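Local structure of CRISPR-associated endonuclease Cas9 (Campylobacter jejuni subsp. jejuni serotype O:2, 5X2H) at residues R70-F82 / F222-A236. The protein is an RNA-guided endonuclease that, in its full-length form, cleaves the two strands of matching DNA with HNH and RuvC-like domains. Sequence-based numbering, arbitrary orientation.
Sequences RLNHLKHLIANEF and FSFSKKFEEEVLSVA. With nucleotides of chain B.
E81 lays its CG over one face of the F228 ring, 3.6 Å from the centroid and 16° off the ring normal. A bend at chi2 carries its carboxylate toward S225, the N-cap residue of helix 226-236. The carboxylate and ring planes are nearly parallel, 6° apart. E81 OE2 accepts from S225 N at 2.8 Å with an N-H...O angle of 156°, and from S225 OG at 3.2 Å. F228 itself is a knob in the hole formed by L77, I78, E81 and F82, and V232 CG2 rests against its opposite face, toward the rim. The F82 ring meets both F222 and F228 obliquely, completing an aromatic cluster that F124 of helix 121-133 extends. Farther along the nearly antiparallel helices (axes 9.8 Å apart), L74 and V235 lie alongside, pointing opposite ways, with L74 CD2 3.7 Å from V235 CG1. The other methyl of that valine, CG2, sits over one face of the H73 ring, while the sugar of adenosine 63 of chain B covers the opposite face. H76 NE2 donates to OP1 of this nucleotide at 2.7 Å, and N80 ND2 to its N1. This end of the arginine-rich bridge helix of Cas9 thus packs on helix 226-236 while also holding RNA. A carboxylate accepting two S225 donors at the positive end of the helix dipole would probably be favoured in its charged form.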
# COMPACT_ATOMS: atom_id res chain seq x y z
N ARG A 70 13.50 16.76 -16.22
CA ARG A 70 14.42 16.23 -17.21
C ARG A 70 14.27 16.95 -18.54
O ARG A 70 15.27 17.24 -19.22
CB ARG A 70 14.20 14.73 -17.36
CG ARG A 70 15.25 13.99 -18.15
CD ARG A 70 15.20 12.49 -17.88
NE ARG A 70 13.93 11.90 -18.29
CZ ARG A 70 13.03 11.40 -17.44
NH1 ARG A 70 11.90 10.88 -17.90
NH2 ARG A 70 13.27 11.42 -16.13
N LEU A 71 13.03 17.26 -18.93
CA LEU A 71 12.80 18.02 -20.16
C LEU A 71 13.22 19.47 -19.99
O LEU A 71 13.77 20.07 -20.93
CB LEU A 71 11.33 17.92 -20.58
CG LEU A 71 10.88 16.54 -21.07
CD1 LEU A 71 9.39 16.52 -21.38
CD2 LEU A 71 11.69 16.13 -22.29
N ASN A 72 12.96 20.06 -18.83
CA ASN A 72 13.41 21.43 -18.57
C ASN A 72 14.93 21.52 -18.65
O ASN A 72 15.47 22.49 -19.18
CB ASN A 72 12.93 21.90 -17.20
CG ASN A 72 11.46 22.31 -17.20
OD1 ASN A 72 10.79 22.24 -18.23
ND2 ASN A 72 10.97 22.75 -16.05
N HIS A 73 15.63 20.51 -18.13
CA HIS A 73 17.09 20.51 -18.18
C HIS A 73 17.58 20.51 -19.62
O HIS A 73 18.51 21.24 -19.97
CB HIS A 73 17.63 19.31 -17.41
CG HIS A 73 19.10 19.40 -17.11
ND1 HIS A 73 19.70 18.61 -16.15
CD2 HIS A 73 20.08 20.17 -17.63
CE1 HIS A 73 20.99 18.90 -16.09
NE2 HIS A 73 21.24 19.85 -16.98
N LEU A 74 16.95 19.70 -20.48
CA LEU A 74 17.34 19.69 -21.89
C LEU A 74 17.00 21.01 -22.56
O LEU A 74 17.79 21.52 -23.37
CB LEU A 74 16.67 18.52 -22.60
CG LEU A 74 17.07 17.15 -22.07
CD1 LEU A 74 16.22 16.08 -22.70
CD2 LEU A 74 18.53 16.88 -22.34
N LYS A 75 15.84 21.58 -22.24
CA LYS A 75 15.49 22.89 -22.79
C LYS A 75 16.50 23.96 -22.39
O LYS A 75 16.78 24.87 -23.17
CB LYS A 75 14.08 23.28 -22.34
CG LYS A 75 12.97 22.43 -22.96
CD LYS A 75 11.61 22.70 -22.34
CE LYS A 75 10.54 21.80 -22.94
NZ LYS A 75 9.21 21.95 -22.28
N HIS A 76 17.06 23.86 -21.18
CA HIS A 76 18.14 24.76 -20.80
C HIS A 76 19.37 24.52 -21.65
O HIS A 76 19.99 25.47 -22.15
CB HIS A 76 18.48 24.58 -19.32
CG HIS A 76 17.56 25.29 -18.38
ND1 HIS A 76 17.36 26.66 -18.42
CD2 HIS A 76 16.79 24.83 -17.37
CE1 HIS A 76 16.51 27.01 -17.47
NE2 HIS A 76 16.14 25.92 -16.82
N LEU A 77 19.76 23.25 -21.83
CA LEU A 77 20.94 22.94 -22.63
C LEU A 77 20.75 23.36 -24.08
O LEU A 77 21.67 23.91 -24.70
CB LEU A 77 21.25 21.44 -22.55
CG LEU A 77 21.56 20.86 -21.17
CD1 LEU A 77 21.70 19.35 -21.26
CD2 LEU A 77 22.82 21.49 -20.58
N ILE A 78 19.56 23.13 -24.63
CA ILE A 78 19.26 23.53 -26.00
C ILE A 78 19.32 25.05 -26.14
O ILE A 78 19.92 25.58 -27.08
CB ILE A 78 17.89 22.97 -26.43
CG1 ILE A 78 17.99 21.46 -26.66
CG2 ILE A 78 17.38 23.69 -27.68
CD1 ILE A 78 16.65 20.78 -26.80
N ALA A 79 18.71 25.77 -25.19
CA ALA A 79 18.72 27.23 -25.25
C ALA A 79 20.12 27.79 -25.10
O ALA A 79 20.47 28.79 -25.73
CB ALA A 79 17.79 27.80 -24.19
N ASN A 80 20.95 27.16 -24.25
CA ASN A 80 22.31 27.65 -24.05
C ASN A 80 23.19 27.33 -25.25
O ASN A 80 23.97 28.18 -25.70
CB ASN A 80 22.90 27.06 -22.78
CG ASN A 80 22.17 27.50 -21.53
OD1 ASN A 80 21.47 28.51 -21.53
ND2 ASN A 80 22.34 26.76 -20.44
N GLU A 81 23.09 26.11 -25.78
CA GLU A 81 23.98 25.69 -26.86
C GLU A 81 23.59 26.34 -28.18
O GLU A 81 24.46 26.76 -28.95
CB GLU A 81 23.97 24.17 -26.98
CG GLU A 81 24.90 23.62 -28.05
CD GLU A 81 26.36 23.65 -27.63
OE1 GLU A 81 26.65 24.03 -26.48
OE2 GLU A 81 27.22 23.30 -28.47
N PHE A 82 22.30 26.42 -28.47
CA PHE A 82 21.82 26.94 -29.74
C PHE A 82 21.50 28.42 -29.70
O PHE A 82 21.11 28.98 -30.73
CB PHE A 82 20.59 26.15 -30.21
CG PHE A 82 20.87 24.71 -30.52
CD1 PHE A 82 22.17 24.26 -30.69
CD2 PHE A 82 19.84 23.80 -30.65
CE1 PHE A 82 22.43 22.94 -30.98
CE2 PHE A 82 20.09 22.47 -30.94
CZ PHE A 82 21.39 22.04 -31.10
N PHE A 222 26.85 20.41 -38.71
CA PHE A 222 26.31 20.99 -37.48
C PHE A 222 27.41 21.07 -36.44
O PHE A 222 28.11 20.09 -36.17
CB PHE A 222 25.14 20.14 -36.97
CG PHE A 222 24.13 20.92 -36.17
CD1 PHE A 222 24.46 21.46 -34.94
CD2 PHE A 222 22.84 21.11 -36.65
CE1 PHE A 222 23.54 22.17 -34.20
CE2 PHE A 222 21.91 21.82 -35.92
CZ PHE A 222 22.26 22.35 -34.69
N SER A 223 27.57 22.25 -35.85
CA SER A 223 28.63 22.52 -34.89
C SER A 223 28.06 22.59 -33.49
O SER A 223 27.09 23.32 -33.24
CB SER A 223 29.36 23.83 -35.24
OG SER A 223 28.44 24.87 -35.51
N PHE A 224 28.65 21.83 -32.57
CA PHE A 224 28.25 21.84 -31.17
C PHE A 224 29.41 21.33 -30.33
O PHE A 224 30.19 20.48 -30.77
CB PHE A 224 27.00 20.99 -30.93
CG PHE A 224 27.03 19.66 -31.63
CD1 PHE A 224 27.72 18.59 -31.08
CD2 PHE A 224 26.36 19.48 -32.83
CE1 PHE A 224 27.74 17.36 -31.73
CE2 PHE A 224 26.39 18.26 -33.48
CZ PHE A 224 27.08 17.20 -32.93
N SER A 225 29.52 21.87 -29.12
CA SER A 225 30.58 21.44 -28.21
C SER A 225 30.41 19.97 -27.86
O SER A 225 29.29 19.44 -27.80
CB SER A 225 30.57 22.30 -26.95
OG SER A 225 29.30 22.26 -26.31
N LYS A 226 31.54 19.29 -27.63
CA LYS A 226 31.49 17.89 -27.23
C LYS A 226 30.74 17.72 -25.92
O LYS A 226 30.04 16.71 -25.73
CB LYS A 226 32.91 17.33 -27.10
N LYS A 227 30.85 18.69 -25.01
CA LYS A 227 30.14 18.62 -23.74
C LYS A 227 28.63 18.65 -23.94
O LYS A 227 27.89 18.11 -23.11
CB LYS A 227 30.59 19.77 -22.84
CG LYS A 227 30.01 19.75 -21.44
CD LYS A 227 30.30 21.05 -20.72
CE LYS A 227 29.51 21.15 -19.42
NZ LYS A 227 29.34 22.56 -18.98
N PHE A 228 28.16 19.25 -25.03
CA PHE A 228 26.73 19.33 -25.28
C PHE A 228 26.13 17.95 -25.50
O PHE A 228 25.15 17.57 -24.84
CB PHE A 228 26.45 20.23 -26.49
CG PHE A 228 25.01 20.26 -26.92
CD1 PHE A 228 24.04 20.79 -26.08
CD2 PHE A 228 24.64 19.78 -28.16
CE1 PHE A 228 22.71 20.82 -26.48
CE2 PHE A 228 23.31 19.80 -28.56
CZ PHE A 228 22.35 20.33 -27.72
N GLU A 229 26.70 17.17 -26.42
CA GLU A 229 26.17 15.83 -26.68
C GLU A 229 26.28 14.94 -25.45
O GLU A 229 25.37 14.16 -25.16
CB GLU A 229 26.89 15.19 -27.87
CG GLU A 229 26.33 13.81 -28.22
CD GLU A 229 27.22 13.02 -29.15
OE1 GLU A 229 26.94 11.83 -29.37
OE2 GLU A 229 28.21 13.59 -29.64
N GLU A 230 27.40 15.04 -24.73
CA GLU A 230 27.56 14.23 -23.52
C GLU A 230 26.51 14.59 -22.48
O GLU A 230 25.95 13.71 -21.82
CB GLU A 230 28.97 14.41 -22.96
N GLU A 231 26.23 15.89 -22.32
CA GLU A 231 25.22 16.31 -21.35
C GLU A 231 23.82 15.89 -21.80
O GLU A 231 23.03 15.41 -20.98
CB GLU A 231 25.28 17.82 -21.15
CG GLU A 231 26.37 18.27 -20.19
CD GLU A 231 26.01 19.57 -19.49
OE1 GLU A 231 26.40 20.65 -19.99
OE2 GLU A 231 25.32 19.51 -18.45
N VAL A 232 23.51 16.05 -23.09
CA VAL A 232 22.19 15.69 -23.58
C VAL A 232 21.92 14.21 -23.39
O VAL A 232 20.85 13.81 -22.93
CB VAL A 232 22.04 16.12 -25.06
CG1 VAL A 232 20.83 15.44 -25.69
CG2 VAL A 232 21.94 17.63 -25.17
N LEU A 233 22.90 13.37 -23.73
CA LEU A 233 22.71 11.92 -23.61
C LEU A 233 22.56 11.50 -22.15
O LEU A 233 21.67 10.71 -21.82
CB LEU A 233 23.87 11.18 -24.26
CG LEU A 233 23.94 11.27 -25.79
CD1 LEU A 233 25.19 10.58 -26.30
CD2 LEU A 233 22.70 10.67 -26.42
N SER A 234 23.41 12.02 -21.26
CA SER A 234 23.33 11.62 -19.86
C SER A 234 22.05 12.11 -19.20
O SER A 234 21.44 11.39 -18.41
CB SER A 234 24.56 12.12 -19.10
OG SER A 234 24.61 13.54 -19.10
N VAL A 235 21.62 13.33 -19.52
CA VAL A 235 20.42 13.88 -18.90
C VAL A 235 19.17 13.18 -19.42
O VAL A 235 18.26 12.86 -18.65
CB VAL A 235 20.35 15.40 -19.12
CG1 VAL A 235 18.96 15.93 -18.79
CG2 VAL A 235 21.40 16.11 -18.28
N ALA A 236 19.11 12.92 -20.73
CA ALA A 236 17.90 12.34 -21.30
C ALA A 236 17.67 10.91 -20.83
O ALA A 236 16.51 10.47 -20.74
CB ALA A 236 17.96 12.38 -22.83
P A B 63 14.57 24.11 -13.99
OP1 A B 63 14.61 25.46 -14.59
OP2 A B 63 13.26 23.41 -13.84
O5' A B 63 15.53 23.14 -14.82
C5' A B 63 15.68 21.78 -14.46
C4' A B 63 17.13 21.40 -14.27
O4' A B 63 17.91 21.92 -15.38
C3' A B 63 17.82 21.96 -13.02
O3' A B 63 17.65 21.20 -11.84
C2' A B 63 19.28 22.04 -13.44
O2' A B 63 19.91 20.77 -13.31
C1' A B 63 19.17 22.37 -14.93
N9 A B 63 19.28 23.81 -15.19
C8 A B 63 18.59 24.84 -14.59
N7 A B 63 18.92 26.03 -15.04
C5 A B 63 19.88 25.76 -16.00
C6 A B 63 20.62 26.60 -16.84
N6 A B 63 20.48 27.93 -16.85
N1 A B 63 21.51 26.03 -17.68
C2 A B 63 21.64 24.70 -17.67
N3 A B 63 21.00 23.80 -16.92
C4 A B 63 20.12 24.41 -16.10
P A B 46 6.26 19.51 -23.38
OP1 A B 46 7.54 19.92 -22.74
OP2 A B 46 5.90 18.07 -23.46
O5' A B 46 5.08 20.26 -22.61
C5' A B 46 5.13 21.67 -22.42
C4' A B 46 3.83 22.19 -21.87
O4' A B 46 2.78 22.04 -22.86
C3' A B 46 3.29 21.45 -20.66
O3' A B 46 3.91 21.84 -19.45
C2' A B 46 1.80 21.76 -20.71
O2' A B 46 1.55 23.08 -20.24
C1' A B 46 1.55 21.74 -22.22
N9 A B 46 1.10 20.41 -22.66
C8 A B 46 1.82 19.40 -23.24
N7 A B 46 1.12 18.33 -23.51
C5 A B 46 -0.16 18.65 -23.08
C6 A B 46 -1.38 17.94 -23.08
N6 A B 46 -1.52 16.70 -23.55
N1 A B 46 -2.47 18.55 -22.57
C2 A B 46 -2.33 19.80 -22.09
N3 A B 46 -1.25 20.57 -22.03
C4 A B 46 -0.18 19.92 -22.54
O HOH W 1 14.20 12.16 -21.01